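Local coordinates for protein ATP-dependent RNA helicase HrpB (Escherichia coli, PDB 6EUD) that hydrolyses ATP to ADP and phosphate as a DExH-box RNA helicase that binds single-stranded RNA, at residues P538-G543 with A549-A554; R502-R507 with Y513-G518; A444-P449 with S455-A460; H532-A537 with L591-L596; S489-L494 with L553-D558. All coordinates share one frame; numbering follows the deposited sequence.

Contact 1: residues P538-G543 with A549-A554; sequences PLLLQG and ARILLA
With its CG swung beside the carbonyl carbon (chi1 -155°), L539 runs alongside L553, whose CG sits instead beside its own backbone N (chi1 -83°); the two leucines point the same way and meet at their CB atoms, 3.8 Å apart. L539 lies in the antiparallel beta hairpin of strands 534-542 and 548-552, within a curled sheet consistent with the OB-like fold of DEAH/RHA helicases, and L553 is the corner residue that follows the second strand. A classic beta bulge interrupts the pairing: L539 O receives N-H groups from two successive residues, L552 N at 2.9 Å and, weakly, L553 N at 3.4 Å. The extra residue comes just before the corner, and it puts L552 on the same side as L539 and L541, where its CD1 lies 3.8 Å from L541 CB. Leucine suits this partly open face, being bulky enough to cover neighbouring backbone.

The other face, with L540, I551, Q542 and A549, is buried. L540 CD2 packs 3.8 Å from I551 CG1, and the Q542 amide hydrogen-bonds T305 through OE1 and D302 through NE2. Beyond the bulge, L541 N bonds to R550 O at 2.8 Å and R550 N to L541 O at 2.7 Å.

Contact 2: residues R502-R507 with Y513-G518; sequences RIARRR and YQLANG
The methyl of A504 is the small bump between two larger ones: it lies 3.5 Å from L515 CD2 and 4.0 Å from Y513 CB, and alanine suits a place where the strands approach to within 4.4 Å at the CA atoms of A504 and L515. Beside it, the Y513 ring brings its CD1 edge against R505 C and R506 N, with CD1 3.3 Å from R506 N and CE1 touching the R506 CB. Its CG stands beside the backbone N (chi1 -70°), which turns the CD1 edge towards this peptide, while its hydroxyl reaches H532 O. A516 closes the far end, its N bonding to I503 O.

On the face of R505 and Q514 the fit is partly polar. R507 crosses Q514 obliquely, its CD resting 3.6 Å from Q514 CB. R507 NE gives a hydrogen bond to Q514 OE1 at 2.7 Å; OE1 lies near the guanidinium plane, while NE stands well above the amide plane, the two planes being 79° apart. Q514 NE2 donates a hydrogen bond to G518 O at 3.0 Å, so both ends of the amide are held. Were Q514 a leucine, R507 NE would probably lose this acceptor and the turn at G518 its side-chain tie. The whole is an antiparallel beta hairpin followed by a type I turn from L515 to G518, in a curled sheet consistent with an OB-like domain.

Contact 3: residues A444-P449 with S455-A460; sequences AILEEP and SDLGVA
I445 meets A460 and L457 with both of its branches, and this is the tight part of the contact. With CG1 beside the backbone N and CG2 anti to it (chi1 -64°), I445 sends one branch to A460 and the other towards L457. I445 CD1 presses on the backbone, 3.7 Å from A460 C, while I445 CG2 touches both L457 CD1 (3.9 Å) and A460 CB (4.0 Å). The beta-branched isoleucine suits the place because its two arms reach two partners at once; A460 is small enough to admit them. Cutting I445 back to an alanine is likely to open a gap between the helices and deprive L457 CD1 and A460 of their closest partner in helix 433-447.

Towards L446 the fit is looser, CD2 standing 4.4 Å from L457 CD1. Just before helix 457-462, the partly exposed D456 is its N-cap, OD1 accepting G458 N at 2.9 Å from above the carboxylate plane.

W468 of helix 466-479 packs on both I445 and A460, F499 and helix 421-429 cover L446, and strand 554-556 adjoins the start of helix 457-462.

Contact 4: residues H532-A537 with L591-L596; sequences HEWLIA and LQIGQL
W534 supplies most of the surface here, and it does so through a single corner of its indole: CZ3 lies 3.9 Å from L596 CD1 and 4.2 Å from I593 CD1. The backbones stay far apart, with 10.8 Å between the CA atoms of W534 and L596, so a tryptophan is the fitting choice: it is long enough to bridge the distance and broad enough for one corner to meet two aliphatic groups. Placing CG beside the backbone N (chi1 -73°) sends the ring out from its strand towards them.

L596 and I593 come at the ring obliquely, their CD1 atoms on opposite sides of its plane. Their spacing is set by the type II' turn from I593 to L596, which closes with a pair of backbone bonds, I593 N to L596 O at 2.9 Å and L596 N to I593 O at 3.0 Å. G594, with its positive phi, takes the turn position that glycine accepts most easily, and the two apolar side chains are left on the side facing W534.

The turn links strands 584-593 and 596-602 of a separate three-stranded sheet in the connector region. Strand 503-506, through I503 and R505, and helix 559-565, through I559, line the indole as well, so the connector hairpin docks where that strand and helix meet strand 534-542.

Contact 5: residues S489-L494 with L553-D558; sequences SLIAPL and LALLVD
L555 pushes a methyl into the first turn of helix 491-498, beside I491 and A492, in a helix-on-strand packing that lays this helix against strand 554-556 of a curled sheet consistent with an OB-like fold.

The contacts between apolar side chains come first. L555 CD2 lies 3.5 Å from I491 CG2, a close fit, and 4.1 Å from A492 CB; the leucine and isoleucine side chains cross at a slant. With chi1 at -167°, the L555 CG is turned away from its own N, and the branch heads for the helix. V557, two residues on, faces the same way, as alternate residues of an extended chain do, while L556 between them points away. Helix 433-447, through T438 and I442, packs on I491 as well.

Contact with the helix backbone is the second kind: the same CD2 of L555 lies 3.8 Å from A492 N. Alanine suits this position because its short side chain lets the strand come near, with 6.6 Å between the CA atoms of A492 and V557. The contact is thus apolar throughout, and helix 559-565 follows the strand. V557 CG1 adds a further touch, 3.8 Å from A492 CB.

In the fold
Four of the five contacts reach one curled sheet, and A554 joins contact 3 to contacts 1 and 5: its N bonds S455 O and its O bonds L457 N, each at 2.7 Å. Contacts 1 and 4 share strand 534-542; contacts 1 and 5 share L553 and A554, at the corner of the chain. Contact 5 is joined to contact 4 by I536 N and L555 O, 2.8 Å apart. Contacts 2 and 4 are closest, with centres about 5 Å apart, and A516 O meets Q595 N at 2.6 Å. Contacts 2 and 3 do not touch, their centres lying about 19 Å apart. All five lie away from the predicted ATP site and the DEFH box.

Contact 1: residues P538-G543 with A549-A554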
# COMPACT_ATOMS: atom_id res chain seq x y z
N PRO A 538 -4.83 -1.80 -20.40
CA PRO A 538 -4.41 -0.79 -19.42
C PRO A 538 -5.43 -0.56 -18.30
O PRO A 538 -5.02 -0.30 -17.17
CB PRO A 538 -4.22 0.47 -20.28
CG PRO A 538 -4.98 0.24 -21.49
CD PRO A 538 -4.93 -1.23 -21.76
N LEU A 539 -6.72 -0.66 -18.60
CA LEU A 539 -7.75 -0.40 -17.60
C LEU A 539 -8.44 -1.68 -17.11
O LEU A 539 -9.08 -2.40 -17.89
CB LEU A 539 -8.78 0.58 -18.16
CG LEU A 539 -9.56 1.41 -17.15
CD1 LEU A 539 -8.62 2.17 -16.25
CD2 LEU A 539 -10.47 2.35 -17.88
N LEU A 540 -8.32 -1.94 -15.81
CA LEU A 540 -8.76 -3.19 -15.21
C LEU A 540 -9.52 -3.00 -13.91
O LEU A 540 -9.06 -2.30 -13.00
CB LEU A 540 -7.56 -4.09 -14.92
CG LEU A 540 -6.75 -4.57 -16.11
CD1 LEU A 540 -5.30 -4.79 -15.71
CD2 LEU A 540 -7.37 -5.84 -16.64
N LEU A 541 -10.67 -3.68 -13.80
CA LEU A 541 -11.46 -3.66 -12.57
C LEU A 541 -11.33 -4.96 -11.79
O LEU A 541 -11.95 -5.97 -12.13
CB LEU A 541 -12.93 -3.37 -12.89
CG LEU A 541 -13.87 -3.36 -11.68
CD1 LEU A 541 -13.36 -2.40 -10.59
CD2 LEU A 541 -15.29 -2.99 -12.10
N GLN A 542 -10.52 -4.93 -10.74
CA GLN A 542 -10.29 -6.09 -9.89
C GLN A 542 -11.49 -6.34 -8.99
O GLN A 542 -11.85 -5.46 -8.20
CB GLN A 542 -9.03 -5.88 -9.05
CG GLN A 542 -8.54 -7.08 -8.29
CD GLN A 542 -7.12 -6.90 -7.78
OE1 GLN A 542 -6.34 -6.11 -8.32
NE2 GLN A 542 -6.78 -7.62 -6.72
N GLY A 543 -12.10 -7.52 -9.12
CA GLY A 543 -13.24 -7.92 -8.30
C GLY A 543 -13.00 -7.71 -6.82
O GLY A 543 -13.70 -6.93 -6.17
N ALA A 549 -9.34 -9.89 -12.43
CA ALA A 549 -9.89 -8.58 -12.75
C ALA A 549 -10.67 -8.60 -14.06
O ALA A 549 -10.41 -9.42 -14.94
CB ALA A 549 -8.78 -7.55 -12.81
N ARG A 550 -11.63 -7.69 -14.18
CA ARG A 550 -12.34 -7.53 -15.44
C ARG A 550 -11.60 -6.53 -16.34
O ARG A 550 -11.04 -5.53 -15.87
CB ARG A 550 -13.78 -7.06 -15.19
CG ARG A 550 -14.66 -7.15 -16.41
CD ARG A 550 -16.12 -6.91 -16.06
NE ARG A 550 -16.39 -5.49 -15.81
CZ ARG A 550 -17.52 -4.88 -16.15
NH1 ARG A 550 -18.49 -5.57 -16.74
NH2 ARG A 550 -17.69 -3.59 -15.89
N ILE A 551 -11.59 -6.80 -17.63
CA ILE A 551 -10.96 -5.91 -18.59
C ILE A 551 -11.95 -4.85 -19.02
O ILE A 551 -13.01 -5.17 -19.55
CB ILE A 551 -10.43 -6.70 -19.80
CG1 ILE A 551 -9.32 -7.66 -19.33
CG2 ILE A 551 -9.91 -5.77 -20.87
CD1 ILE A 551 -8.88 -8.64 -20.40
N LEU A 552 -11.61 -3.58 -18.79
CA LEU A 552 -12.53 -2.47 -19.08
C LEU A 552 -12.17 -1.78 -20.39
O LEU A 552 -13.06 -1.48 -21.19
CB LEU A 552 -12.51 -1.45 -17.94
CG LEU A 552 -12.89 -1.91 -16.53
CD1 LEU A 552 -12.76 -0.74 -15.58
CD2 LEU A 552 -14.31 -2.50 -16.48
N LEU A 553 -10.88 -1.51 -20.59
CA LEU A 553 -10.38 -0.96 -21.86
C LEU A 553 -9.14 -1.72 -22.30
O LEU A 553 -8.19 -1.88 -21.53
CB LEU A 553 -10.04 0.53 -21.72
CG LEU A 553 -11.19 1.52 -21.87
CD1 LEU A 553 -10.64 2.94 -21.73
CD2 LEU A 553 -11.91 1.33 -23.20
N ALA A 554 -9.15 -2.20 -23.54
CA ALA A 554 -8.02 -2.98 -24.04
C ALA A 554 -7.81 -2.75 -25.51
O ALA A 554 -8.71 -2.30 -26.24
CB ALA A 554 -8.22 -4.46 -23.76

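Contact 2: residues R502-R507 with Y513-G518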
# COMPACT_ATOMS: atom_id res chain seq x y z
N ARG A 502 0.51 -5.54 -18.13
CA ARG A 502 -0.91 -5.74 -18.39
C ARG A 502 -1.17 -6.23 -19.81
O ARG A 502 -2.30 -6.19 -20.28
CB ARG A 502 -1.69 -4.47 -18.11
CG ARG A 502 -1.53 -4.02 -16.69
CD ARG A 502 -2.30 -2.76 -16.41
NE ARG A 502 -2.06 -2.32 -15.04
CZ ARG A 502 -2.47 -1.16 -14.56
NH1 ARG A 502 -3.14 -0.31 -15.34
NH2 ARG A 502 -2.21 -0.84 -13.31
N ILE A 503 -0.11 -6.67 -20.49
CA ILE A 503 -0.25 -7.47 -21.70
C ILE A 503 -1.01 -8.76 -21.38
O ILE A 503 -0.68 -9.45 -20.42
CB ILE A 503 1.11 -7.82 -22.28
CG1 ILE A 503 1.77 -6.55 -22.83
CG2 ILE A 503 0.96 -8.91 -23.32
CD1 ILE A 503 3.22 -6.73 -23.25
N ALA A 504 -2.03 -9.07 -22.17
CA ALA A 504 -2.90 -10.19 -21.84
C ALA A 504 -2.92 -11.27 -22.92
O ALA A 504 -3.02 -10.98 -24.11
CB ALA A 504 -4.29 -9.70 -21.60
N ARG A 505 -2.80 -12.53 -22.49
CA ARG A 505 -2.89 -13.65 -23.42
C ARG A 505 -4.09 -14.51 -23.06
O ARG A 505 -4.41 -14.70 -21.88
CB ARG A 505 -1.61 -14.47 -23.41
CG ARG A 505 -1.68 -15.72 -24.27
CD ARG A 505 -0.55 -16.67 -23.95
NE ARG A 505 -0.79 -17.99 -24.53
CZ ARG A 505 -0.31 -18.38 -25.70
NH1 ARG A 505 0.45 -17.58 -26.42
NH2 ARG A 505 -0.59 -19.60 -26.15
N ARG A 506 -4.77 -15.01 -24.09
CA ARG A 506 -5.93 -15.86 -23.89
C ARG A 506 -5.48 -17.19 -23.31
O ARG A 506 -4.45 -17.74 -23.72
CB ARG A 506 -6.70 -16.08 -25.20
CG ARG A 506 -8.08 -16.72 -25.00
CD ARG A 506 -8.81 -16.97 -26.31
NE ARG A 506 -8.27 -18.12 -27.03
CZ ARG A 506 -8.69 -19.37 -26.87
NH1 ARG A 506 -9.65 -19.66 -26.00
NH2 ARG A 506 -8.13 -20.35 -27.57
N ARG A 507 -6.23 -17.69 -22.34
CA ARG A 507 -5.88 -18.93 -21.68
C ARG A 507 -6.98 -19.98 -21.75
O ARG A 507 -7.82 -20.07 -20.84
CB ARG A 507 -5.49 -18.67 -20.23
CG ARG A 507 -4.06 -18.20 -20.09
CD ARG A 507 -3.44 -18.75 -18.83
NE ARG A 507 -1.98 -18.79 -18.91
CZ ARG A 507 -1.29 -19.79 -19.46
NH1 ARG A 507 -1.92 -20.83 -19.99
NH2 ARG A 507 0.04 -19.73 -19.47
N TYR A 513 -8.19 -14.51 -19.76
CA TYR A 513 -6.85 -14.03 -20.06
C TYR A 513 -5.94 -14.12 -18.84
O TYR A 513 -6.39 -14.02 -17.70
CB TYR A 513 -6.91 -12.58 -20.57
CG TYR A 513 -7.53 -12.45 -21.95
CD1 TYR A 513 -6.74 -12.60 -23.09
CD2 TYR A 513 -8.90 -12.19 -22.11
CE1 TYR A 513 -7.28 -12.50 -24.35
CE2 TYR A 513 -9.45 -12.08 -23.38
CZ TYR A 513 -8.63 -12.24 -24.49
OH TYR A 513 -9.14 -12.14 -25.76
N GLN A 514 -4.65 -14.29 -19.08
CA GLN A 514 -3.67 -14.07 -18.03
C GLN A 514 -2.79 -12.87 -18.38
O GLN A 514 -2.34 -12.72 -19.54
CB GLN A 514 -2.80 -15.31 -17.81
CG GLN A 514 -1.81 -15.16 -16.68
CD GLN A 514 -1.00 -16.42 -16.42
OE1 GLN A 514 -0.51 -17.08 -17.35
NE2 GLN A 514 -0.86 -16.76 -15.14
N LEU A 515 -2.55 -12.00 -17.40
CA LEU A 515 -1.69 -10.84 -17.65
C LEU A 515 -0.22 -11.21 -17.45
O LEU A 515 0.09 -12.21 -16.80
CB LEU A 515 -2.07 -9.67 -16.74
CG LEU A 515 -3.52 -9.16 -16.80
CD1 LEU A 515 -3.66 -7.90 -15.98
CD2 LEU A 515 -3.97 -8.90 -18.23
N ALA A 516 0.68 -10.40 -18.00
CA ALA A 516 2.12 -10.65 -17.88
C ALA A 516 2.58 -10.70 -16.42
O ALA A 516 3.60 -11.32 -16.11
CB ALA A 516 2.92 -9.58 -18.65
N ASN A 517 1.84 -10.07 -15.52
CA ASN A 517 2.24 -10.04 -14.13
C ASN A 517 1.68 -11.28 -13.41
O ASN A 517 1.81 -11.44 -12.20
CB ASN A 517 1.78 -8.74 -13.46
CG ASN A 517 0.28 -8.64 -13.35
OD1 ASN A 517 -0.45 -9.50 -13.86
ND2 ASN A 517 -0.20 -7.59 -12.70
N GLY A 518 1.03 -12.14 -14.20
CA GLY A 518 0.62 -13.45 -13.75
C GLY A 518 -0.82 -13.55 -13.32
O GLY A 518 -1.33 -14.65 -13.12

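Contact 3: residues A444-P449 with S455-A460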
# COMPACT_ATOMS: atom_id res chain seq x y z
N ALA A 444 -5.51 10.96 -22.40
CA ALA A 444 -6.71 11.69 -22.01
C ALA A 444 -7.86 10.69 -21.82
O ALA A 444 -8.65 10.80 -20.89
CB ALA A 444 -7.05 12.76 -23.03
N ILE A 445 -7.91 9.68 -22.68
CA ILE A 445 -8.89 8.61 -22.55
C ILE A 445 -8.76 7.83 -21.24
O ILE A 445 -9.74 7.66 -20.52
CB ILE A 445 -8.79 7.62 -23.72
CG1 ILE A 445 -9.14 8.34 -25.02
CG2 ILE A 445 -9.73 6.43 -23.49
CD1 ILE A 445 -8.97 7.49 -26.23
N LEU A 446 -7.56 7.34 -20.94
CA LEU A 446 -7.36 6.54 -19.72
C LEU A 446 -7.62 7.34 -18.42
O LEU A 446 -8.02 6.77 -17.41
CB LEU A 446 -5.94 5.94 -19.72
CG LEU A 446 -5.76 4.90 -20.84
CD1 LEU A 446 -4.33 4.36 -20.95
CD2 LEU A 446 -6.73 3.75 -20.64
N GLU A 447 -7.42 8.66 -18.46
CA GLU A 447 -7.77 9.56 -17.34
C GLU A 447 -9.28 9.77 -17.16
O GLU A 447 -9.76 9.98 -16.04
CB GLU A 447 -7.11 10.93 -17.55
CG GLU A 447 -5.64 10.97 -17.27
CD GLU A 447 -5.00 12.34 -17.52
OE1 GLU A 447 -5.69 13.33 -17.92
OE2 GLU A 447 -3.78 12.43 -17.29
N GLU A 448 -10.02 9.77 -18.26
CA GLU A 448 -11.47 9.98 -18.25
C GLU A 448 -12.10 9.01 -19.22
O GLU A 448 -12.49 9.40 -20.32
CB GLU A 448 -11.83 11.42 -18.61
CG GLU A 448 -12.93 11.99 -17.75
CD GLU A 448 -12.48 12.19 -16.31
OE1 GLU A 448 -11.40 12.80 -16.10
OE2 GLU A 448 -13.19 11.73 -15.39
N PRO A 449 -12.18 7.73 -18.82
CA PRO A 449 -12.65 6.62 -19.66
C PRO A 449 -14.07 6.86 -20.17
O PRO A 449 -14.84 7.52 -19.49
CB PRO A 449 -12.61 5.40 -18.71
CG PRO A 449 -11.64 5.80 -17.63
CD PRO A 449 -11.82 7.28 -17.46
N SER A 455 -15.22 -2.09 -24.72
CA SER A 455 -13.93 -2.50 -24.17
C SER A 455 -12.76 -2.17 -25.09
O SER A 455 -11.61 -2.13 -24.63
CB SER A 455 -13.93 -4.00 -23.87
OG SER A 455 -13.86 -4.75 -25.07
N ASP A 456 -13.03 -1.96 -26.38
CA ASP A 456 -11.97 -1.65 -27.32
C ASP A 456 -11.45 -0.20 -27.15
O ASP A 456 -12.20 0.77 -27.33
CB ASP A 456 -12.44 -1.90 -28.75
CG ASP A 456 -11.33 -1.77 -29.77
OD1 ASP A 456 -10.15 -1.67 -29.35
OD2 ASP A 456 -11.62 -1.79 -30.99
N LEU A 457 -10.18 -0.08 -26.79
CA LEU A 457 -9.52 1.22 -26.64
C LEU A 457 -9.34 1.91 -28.00
O LEU A 457 -9.27 3.14 -28.09
CB LEU A 457 -8.18 1.06 -25.93
CG LEU A 457 -7.29 2.30 -25.83
CD1 LEU A 457 -7.89 3.36 -24.91
CD2 LEU A 457 -5.89 1.92 -25.39
N GLY A 458 -9.29 1.12 -29.06
CA GLY A 458 -9.21 1.65 -30.41
C GLY A 458 -10.49 2.35 -30.82
O GLY A 458 -10.48 3.25 -31.66
N VAL A 459 -11.60 1.94 -30.23
CA VAL A 459 -12.86 2.61 -30.51
C VAL A 459 -12.86 4.00 -29.87
O VAL A 459 -13.14 4.98 -30.55
CB VAL A 459 -14.08 1.80 -30.00
CG1 VAL A 459 -15.27 2.71 -29.86
CG2 VAL A 459 -14.40 0.66 -30.97
N ALA A 460 -12.52 4.08 -28.59
CA ALA A 460 -12.48 5.38 -27.91
C ALA A 460 -11.50 6.33 -28.62
O ALA A 460 -11.79 7.52 -28.83
CB ALA A 460 -12.11 5.20 -26.45

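Contact 4: residues H532-A537 with L591-L596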
# COMPACT_ATOMS: atom_id res chain seq x y z
N HIS A 532 -9.72 -12.36 -29.88
CA HIS A 532 -8.29 -12.29 -30.14
C HIS A 532 -7.46 -12.85 -28.99
O HIS A 532 -7.87 -12.79 -27.83
CB HIS A 532 -7.87 -10.86 -30.43
CG HIS A 532 -8.57 -10.26 -31.61
ND1 HIS A 532 -8.14 -10.47 -32.91
CD2 HIS A 532 -9.68 -9.49 -31.69
CE1 HIS A 532 -8.96 -9.84 -33.73
NE2 HIS A 532 -9.90 -9.24 -33.02
N GLU A 533 -6.28 -13.35 -29.33
CA GLU A 533 -5.43 -14.01 -28.34
C GLU A 533 -4.54 -13.06 -27.54
O GLU A 533 -4.25 -13.31 -26.36
CB GLU A 533 -4.55 -15.04 -29.03
CG GLU A 533 -3.68 -15.81 -28.07
CD GLU A 533 -2.85 -16.84 -28.77
OE1 GLU A 533 -3.04 -16.96 -30.01
OE2 GLU A 533 -2.03 -17.51 -28.11
N TRP A 534 -4.07 -11.99 -28.17
CA TRP A 534 -3.17 -11.08 -27.46
C TRP A 534 -3.71 -9.66 -27.36
O TRP A 534 -4.07 -9.06 -28.36
CB TRP A 534 -1.81 -11.07 -28.13
CG TRP A 534 -1.04 -12.29 -27.88
CD1 TRP A 534 -1.07 -13.43 -28.62
CD2 TRP A 534 -0.12 -12.52 -26.80
NE1 TRP A 534 -0.22 -14.36 -28.07
CE2 TRP A 534 0.38 -13.83 -26.96
CE3 TRP A 534 0.33 -11.75 -25.73
CZ2 TRP A 534 1.31 -14.38 -26.09
CZ3 TRP A 534 1.26 -12.31 -24.86
CH2 TRP A 534 1.74 -13.61 -25.04
N LEU A 535 -3.77 -9.15 -26.13
CA LEU A 535 -4.24 -7.79 -25.88
C LEU A 535 -3.28 -7.02 -24.99
O LEU A 535 -2.38 -7.60 -24.39
CB LEU A 535 -5.61 -7.81 -25.21
CG LEU A 535 -6.72 -8.64 -25.84
CD1 LEU A 535 -7.93 -8.69 -24.90
CD2 LEU A 535 -7.10 -8.08 -27.23
N ILE A 536 -3.46 -5.71 -24.93
CA ILE A 536 -2.87 -4.92 -23.85
C ILE A 536 -4.05 -4.30 -23.12
O ILE A 536 -4.86 -3.63 -23.75
CB ILE A 536 -1.93 -3.80 -24.35
CG1 ILE A 536 -0.88 -4.36 -25.32
CG2 ILE A 536 -1.24 -3.17 -23.16
CD1 ILE A 536 0.07 -3.34 -25.80
N ALA A 537 -4.19 -4.57 -21.83
CA ALA A 537 -5.34 -4.08 -21.09
C ALA A 537 -4.94 -3.08 -20.02
O ALA A 537 -4.75 -3.45 -18.86
CB ALA A 537 -6.11 -5.24 -20.45
N LEU A 591 10.66 -18.74 -24.02
CA LEU A 591 10.57 -17.30 -24.19
C LEU A 591 9.35 -16.80 -23.42
O LEU A 591 8.23 -17.39 -23.57
CB LEU A 591 10.48 -16.94 -25.67
CG LEU A 591 11.72 -17.39 -26.47
CD1 LEU A 591 11.68 -16.95 -27.94
CD2 LEU A 591 12.95 -16.86 -25.77
N GLN A 592 9.50 -15.78 -22.56
CA GLN A 592 8.30 -15.46 -21.80
C GLN A 592 8.14 -13.89 -21.82
O GLN A 592 9.10 -13.11 -21.97
CB GLN A 592 8.39 -16.00 -20.38
CG GLN A 592 9.57 -15.34 -19.63
CD GLN A 592 10.24 -16.25 -18.61
OE1 GLN A 592 9.80 -16.39 -17.46
NE2 GLN A 592 11.49 -16.66 -18.98
N ILE A 593 6.90 -13.43 -21.79
CA ILE A 593 6.62 -12.04 -21.52
C ILE A 593 6.06 -11.96 -20.11
O ILE A 593 4.90 -12.29 -19.87
CB ILE A 593 5.63 -11.46 -22.53
CG1 ILE A 593 6.20 -11.55 -23.94
CG2 ILE A 593 5.38 -10.04 -22.19
CD1 ILE A 593 5.26 -11.08 -24.99
N GLY A 594 6.90 -11.57 -19.16
CA GLY A 594 6.52 -11.65 -17.76
C GLY A 594 6.25 -13.10 -17.39
O GLY A 594 7.10 -13.95 -17.61
N GLN A 595 5.06 -13.37 -16.87
CA GLN A 595 4.66 -14.72 -16.47
C GLN A 595 4.00 -15.50 -17.59
O GLN A 595 3.56 -16.63 -17.39
CB GLN A 595 3.71 -14.64 -15.27
CG GLN A 595 4.29 -13.93 -14.08
CD GLN A 595 5.58 -14.56 -13.63
OE1 GLN A 595 5.59 -15.72 -13.23
NE2 GLN A 595 6.69 -13.82 -13.73
N LEU A 596 3.94 -14.90 -18.78
CA LEU A 596 3.24 -15.48 -19.94
C LEU A 596 4.19 -16.23 -20.83
O LEU A 596 5.09 -15.64 -21.42
CB LEU A 596 2.54 -14.39 -20.77
CG LEU A 596 1.39 -13.64 -20.11
CD1 LEU A 596 0.84 -12.56 -21.03
CD2 LEU A 596 0.31 -14.65 -19.72

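Contact 5: residues S489-L494 with L553-D558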
# COMPACT_ATOMS: atom_id res chain seq x y z
N SER A 489 -2.21 3.08 -35.47
CA SER A 489 -1.16 2.09 -35.65
C SER A 489 0.04 2.38 -34.75
O SER A 489 0.96 1.59 -34.69
CB SER A 489 -0.70 2.04 -37.11
OG SER A 489 0.11 3.16 -37.46
N LEU A 490 0.04 3.51 -34.06
CA LEU A 490 1.18 3.85 -33.21
C LEU A 490 0.89 3.58 -31.73
O LEU A 490 1.75 3.82 -30.88
CB LEU A 490 1.58 5.31 -33.39
CG LEU A 490 2.03 5.72 -34.79
CD1 LEU A 490 2.21 7.24 -34.85
CD2 LEU A 490 3.32 4.98 -35.17
N ILE A 491 -0.31 3.09 -31.45
CA ILE A 491 -0.78 2.94 -30.08
C ILE A 491 -0.09 1.80 -29.35
O ILE A 491 0.43 2.00 -28.24
CB ILE A 491 -2.29 2.69 -30.04
CG1 ILE A 491 -3.06 3.83 -30.70
CG2 ILE A 491 -2.75 2.49 -28.61
CD1 ILE A 491 -4.55 3.61 -30.75
N ALA A 492 -0.07 0.62 -29.97
CA ALA A 492 0.42 -0.60 -29.31
C ALA A 492 1.83 -0.47 -28.72
O ALA A 492 2.03 -0.80 -27.57
CB ALA A 492 0.35 -1.80 -30.25
N PRO A 493 2.82 0.02 -29.49
CA PRO A 493 4.13 0.11 -28.83
C PRO A 493 4.20 1.15 -27.69
O PRO A 493 4.91 0.91 -26.71
CB PRO A 493 5.08 0.47 -29.97
CG PRO A 493 4.19 1.09 -31.02
CD PRO A 493 2.88 0.41 -30.91
N LEU A 494 3.46 2.25 -27.80
CA LEU A 494 3.35 3.21 -26.69
C LEU A 494 2.75 2.59 -25.43
O LEU A 494 3.24 2.78 -24.31
CB LEU A 494 2.51 4.40 -27.13
CG LEU A 494 3.15 5.28 -28.20
CD1 LEU A 494 2.09 6.17 -28.81
CD2 LEU A 494 4.26 6.12 -27.61
N LEU A 553 -10.88 -1.51 -20.59
CA LEU A 553 -10.38 -0.96 -21.86
C LEU A 553 -9.14 -1.72 -22.30
O LEU A 553 -8.19 -1.88 -21.53
CB LEU A 553 -10.04 0.53 -21.72
CG LEU A 553 -11.19 1.52 -21.87
CD1 LEU A 553 -10.64 2.94 -21.73
CD2 LEU A 553 -11.91 1.33 -23.20
N ALA A 554 -9.15 -2.20 -23.54
CA ALA A 554 -8.02 -2.98 -24.04
C ALA A 554 -7.81 -2.75 -25.51
O ALA A 554 -8.71 -2.30 -26.24
CB ALA A 554 -8.22 -4.46 -23.76
N LEU A 555 -6.61 -3.09 -25.95
CA LEU A 555 -6.23 -2.95 -27.35
C LEU A 555 -5.76 -4.31 -27.84
O LEU A 555 -5.08 -5.05 -27.11
CB LEU A 555 -5.12 -1.90 -27.52
CG LEU A 555 -4.89 -1.47 -28.97
CD1 LEU A 555 -5.96 -0.48 -29.40
CD2 LEU A 555 -3.48 -0.92 -29.17
N LEU A 556 -6.14 -4.65 -29.07
CA LEU A 556 -5.69 -5.90 -29.67
C LEU A 556 -4.35 -5.67 -30.32
O LEU A 556 -4.11 -4.65 -30.95
CB LEU A 556 -6.71 -6.44 -30.68
CG LEU A 556 -6.83 -5.85 -32.08
CD1 LEU A 556 -5.93 -6.56 -33.07
CD2 LEU A 556 -8.29 -5.91 -32.55
N VAL A 557 -3.46 -6.64 -30.13
CA VAL A 557 -2.11 -6.56 -30.67
C VAL A 557 -1.76 -7.85 -31.38
O VAL A 557 -2.12 -8.94 -30.94
CB VAL A 557 -1.08 -6.28 -29.56
CG1 VAL A 557 -1.33 -4.93 -28.93
CG2 VAL A 557 -1.13 -7.36 -28.51
N ASP A 558 -1.08 -7.73 -32.51
CA ASP A 558 -0.43 -8.88 -33.11
C ASP A 558 0.88 -9.07 -32.35
O ASP A 558 1.76 -8.21 -32.39
CB ASP A 558 -0.21 -8.67 -34.61
CG ASP A 558 0.36 -9.89 -35.29
OD1 ASP A 558 -0.40 -10.60 -35.98
OD2 ASP A 558 1.58 -10.13 -35.13